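Local coordinates for protein 1,3-alpha-isomaltosidase (Kribbella flavida DSM 17836, PDB 5X3I) that hydrolyses the alpha-1,3-glucosidic linkages of a cyclic tetrasaccharide made from starch, yielding isomaltose inside the cell, at residues S36-R40 with L52-V56. The protein carries 1 engineered substitution. Numbering follows the deposited sequence.
Sequences SPDQR and LLGVV
Gly-54 N donates a backbone hydrogen bond to Gln-39 O (2.8 Å, N-H...O angle 163°). Next to it, Arg-40 and Leu-53 form an antiparallel non-hydrogen-bonded pair. Their side chains run side by side in the same direction, and Leu-53 CD2 lies 3.9 Å from Arg-40 CG. With chi1 at 176°, Arg-40 CG lies opposite the backbone N, which lays CB, CG and CD alongside Leu-53 CD2; the arginine chain bends at chi3. The guanidinium group then leaves the pair, with NE bonded to Val-43 O and NH1 to Tyr-121 OH. Toward the other end, Pro-37 O comes within 3.2 Å of Gly-54 CA in a CH...O contact. The absence of a side chain on Gly-54 permits this close approach. Val-56 CG2 packs 3.9 Å from Asp-38 CB and also approaches the ring of Pro-37.

A type I turn from Ser-36 to Gln-39 shapes the loop. Ser-36 OG and Asp-38 OD1 are 2.7 Å apart in a hydrogen bond. Asp-38 OD2 forms a salt bridge with Arg-25. The CB of Gln-39 points away from strand 52-56, and its amide bridges two backbone groups of its own segment. Its OE1 accepts from Ser-36 N (3.0 Å), while its NE2 reaches Arg-40 O (3.2 Å) from above the carbonyl plane. These two bonds hold the amide at both ends.

On its other edge, strand 52-56 pairs with strand 107-111. Leu-53 also packs on Trp-67 and Phe-123, from strands 62-67 and 119-127 of a second antiparallel sheet. The arrangement is an edge-strand pairing, entered through a beta turn, consistent with a beta-sandwich N-terminal domain.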
ATOM      1  N   SER A  36     -21.457  -8.234  -1.854  1.00 29.15           N
ATOM      2  CA  SER A  36     -21.798  -9.508  -1.240  1.00 34.05           C
ATOM      3  C   SER A  36     -23.236  -9.919  -1.592  1.00 33.59           C
ATOM      4  O   SER A  36     -24.053  -9.075  -1.941  1.00 30.54           O
ATOM      5  CB  SER A  36     -21.591  -9.434   0.274  1.00 31.83           C
ATOM      6  OG  SER A  36     -22.074  -8.221   0.800  1.00 28.87           O
ATOM      7  N   PRO A  37     -23.542 -11.222  -1.510  1.00 34.71           N
ATOM      8  CA  PRO A  37     -24.865 -11.765  -1.848  1.00 34.39           C
ATOM      9  C   PRO A  37     -25.999 -11.288  -0.945  1.00 33.47           C
ATOM     10  O   PRO A  37     -27.153 -11.530  -1.260  1.00 36.52           O
ATOM     11  CB  PRO A  37     -24.668 -13.280  -1.706  1.00 38.62           C
ATOM     12  CG  PRO A  37     -23.480 -13.434  -0.843  1.00 45.76           C
ATOM     13  CD  PRO A  37     -22.588 -12.300  -1.206  1.00 39.19           C
ATOM     14  N   ASP A  38     -25.680 -10.688   0.192  1.00 32.25           N
ATOM     15  CA  ASP A  38     -26.709 -10.256   1.135  1.00 33.26           C
ATOM     16  C   ASP A  38     -27.138  -8.789   0.990  1.00 30.54           C
ATOM     17  O   ASP A  38     -27.886  -8.283   1.820  1.00 30.44           O
ATOM     18  CB  ASP A  38     -26.234 -10.511   2.569  1.00 33.67           C
ATOM     19  CG  ASP A  38     -24.996  -9.717   2.925  1.00 31.25           C
ATOM     20  OD1 ASP A  38     -24.332  -9.195   2.013  1.00 32.54           O
ATOM     21  OD2 ASP A  38     -24.681  -9.619   4.122  1.00 32.29           O
ATOM     22  N   GLN A  39     -26.640  -8.088  -0.020  1.00 29.11           N
ATOM     23  CA  GLN A  39     -26.790  -6.635  -0.018  1.00 30.02           C
ATOM     24  C   GLN A  39     -27.679  -6.040  -1.104  1.00 31.26           C
ATOM     25  O   GLN A  39     -28.225  -6.735  -1.950  1.00 30.69           O
ATOM     26  CB  GLN A  39     -25.413  -5.964  -0.110  1.00 25.97           C
ATOM     27  CG  GLN A  39     -24.820  -5.881  -1.506  1.00 25.25           C
ATOM     28  CD  GLN A  39     -23.551  -5.035  -1.536  1.00 29.16           C
ATOM     29  OE1 GLN A  39     -22.463  -5.517  -1.219  1.00 30.00           O
ATOM     30  NE2 GLN A  39     -23.692  -3.765  -1.899  1.00 25.99           N
ATOM     31  N   ARG A  40     -27.795  -4.722  -1.045  1.00 29.10           N
ATOM     32  CA  ARG A  40     -28.524  -3.935  -2.023  1.00 29.06           C
ATOM     33  C   ARG A  40     -27.554  -3.366  -3.054  1.00 28.01           C
ATOM     34  O   ARG A  40     -26.583  -2.693  -2.692  1.00 28.06           O
ATOM     35  CB  ARG A  40     -29.290  -2.820  -1.309  1.00 29.20           C
ATOM     36  CG  ARG A  40     -30.017  -1.882  -2.220  1.00 30.81           C
ATOM     37  CD  ARG A  40     -30.934  -0.981  -1.446  1.00 26.26           C
ATOM     38  NE  ARG A  40     -30.241   0.118  -0.785  1.00 24.33           N
ATOM     39  CZ  ARG A  40     -30.405   0.438   0.494  1.00 25.27           C
ATOM     40  NH1 ARG A  40     -31.220  -0.268   1.257  1.00 26.55           N
ATOM     41  NH2 ARG A  40     -29.752   1.462   1.008  1.00 23.85           N
ATOM     42  N   LEU A  52     -30.985  -4.137  -7.310  1.00 36.17           N
ATOM     43  CA  LEU A  52     -30.908  -5.564  -7.080  1.00 35.99           C
ATOM     44  C   LEU A  52     -30.850  -5.826  -5.584  1.00 36.62           C
ATOM     45  O   LEU A  52     -30.037  -5.240  -4.876  1.00 35.49           O
ATOM     46  CB  LEU A  52     -29.696  -6.156  -7.789  1.00 33.23           C
ATOM     47  CG  LEU A  52     -29.608  -7.677  -7.864  1.00 41.53           C
ATOM     48  CD1 LEU A  52     -30.837  -8.257  -8.541  1.00 40.99           C
ATOM     49  CD2 LEU A  52     -28.353  -8.078  -8.616  1.00 40.33           C
ATOM     50  N   LEU A  53     -31.735  -6.686  -5.101  1.00 39.38           N
ATOM     51  CA  LEU A  53     -31.757  -7.037  -3.694  1.00 37.52           C
ATOM     52  C   LEU A  53     -31.288  -8.469  -3.503  1.00 41.66           C
ATOM     53  O   LEU A  53     -31.936  -9.400  -3.961  1.00 44.34           O
ATOM     54  CB  LEU A  53     -33.157  -6.863  -3.114  1.00 37.73           C
ATOM     55  CG  LEU A  53     -33.768  -5.463  -3.188  1.00 45.17           C
ATOM     56  CD1 LEU A  53     -35.214  -5.493  -2.710  1.00 45.66           C
ATOM     57  CD2 LEU A  53     -32.956  -4.474  -2.367  1.00 37.39           C
ATOM     58  N   GLY A  54     -30.136  -8.640  -2.865  1.00 40.13           N
ATOM     59  CA  GLY A  54     -29.683  -9.959  -2.476  1.00 39.36           C
ATOM     60  C   GLY A  54     -30.067 -10.300  -1.050  1.00 40.51           C
ATOM     61  O   GLY A  54     -30.221  -9.417  -0.208  1.00 38.03           O
ATOM     62  N   VAL A  55     -30.191 -11.593  -0.774  1.00 44.39           N
ATOM     63  CA  VAL A  55     -30.503 -12.077   0.563  1.00 46.21           C
ATOM     64  C   VAL A  55     -29.864 -13.448   0.760  1.00 50.50           C
ATOM     65  O   VAL A  55     -29.762 -14.228  -0.185  1.00 50.37           O
ATOM     66  CB  VAL A  55     -32.034 -12.146   0.791  1.00 52.50           C
ATOM     67  CG1 VAL A  55     -32.436 -13.400   1.551  1.00 54.62           C
ATOM     68  CG2 VAL A  55     -32.528 -10.893   1.499  1.00 49.01           C
ATOM     69  N   VAL A  56     -29.405 -13.735   1.972  1.00 48.37           N
ATOM     70  CA  VAL A  56     -28.881 -15.058   2.264  1.00 55.38           C
ATOM     71  C   VAL A  56     -29.822 -15.824   3.185  1.00 57.45           C
ATOM     72  O   VAL A  56     -30.003 -15.467   4.346  1.00 58.83           O
ATOM     73  CB  VAL A  56     -27.484 -14.990   2.899  1.00 58.94           C
ATOM     74  CG1 VAL A  56     -27.020 -16.380   3.295  1.00 63.73           C
ATOM     75  CG2 VAL A  56     -26.502 -14.359   1.932  1.00 54.85           C
TER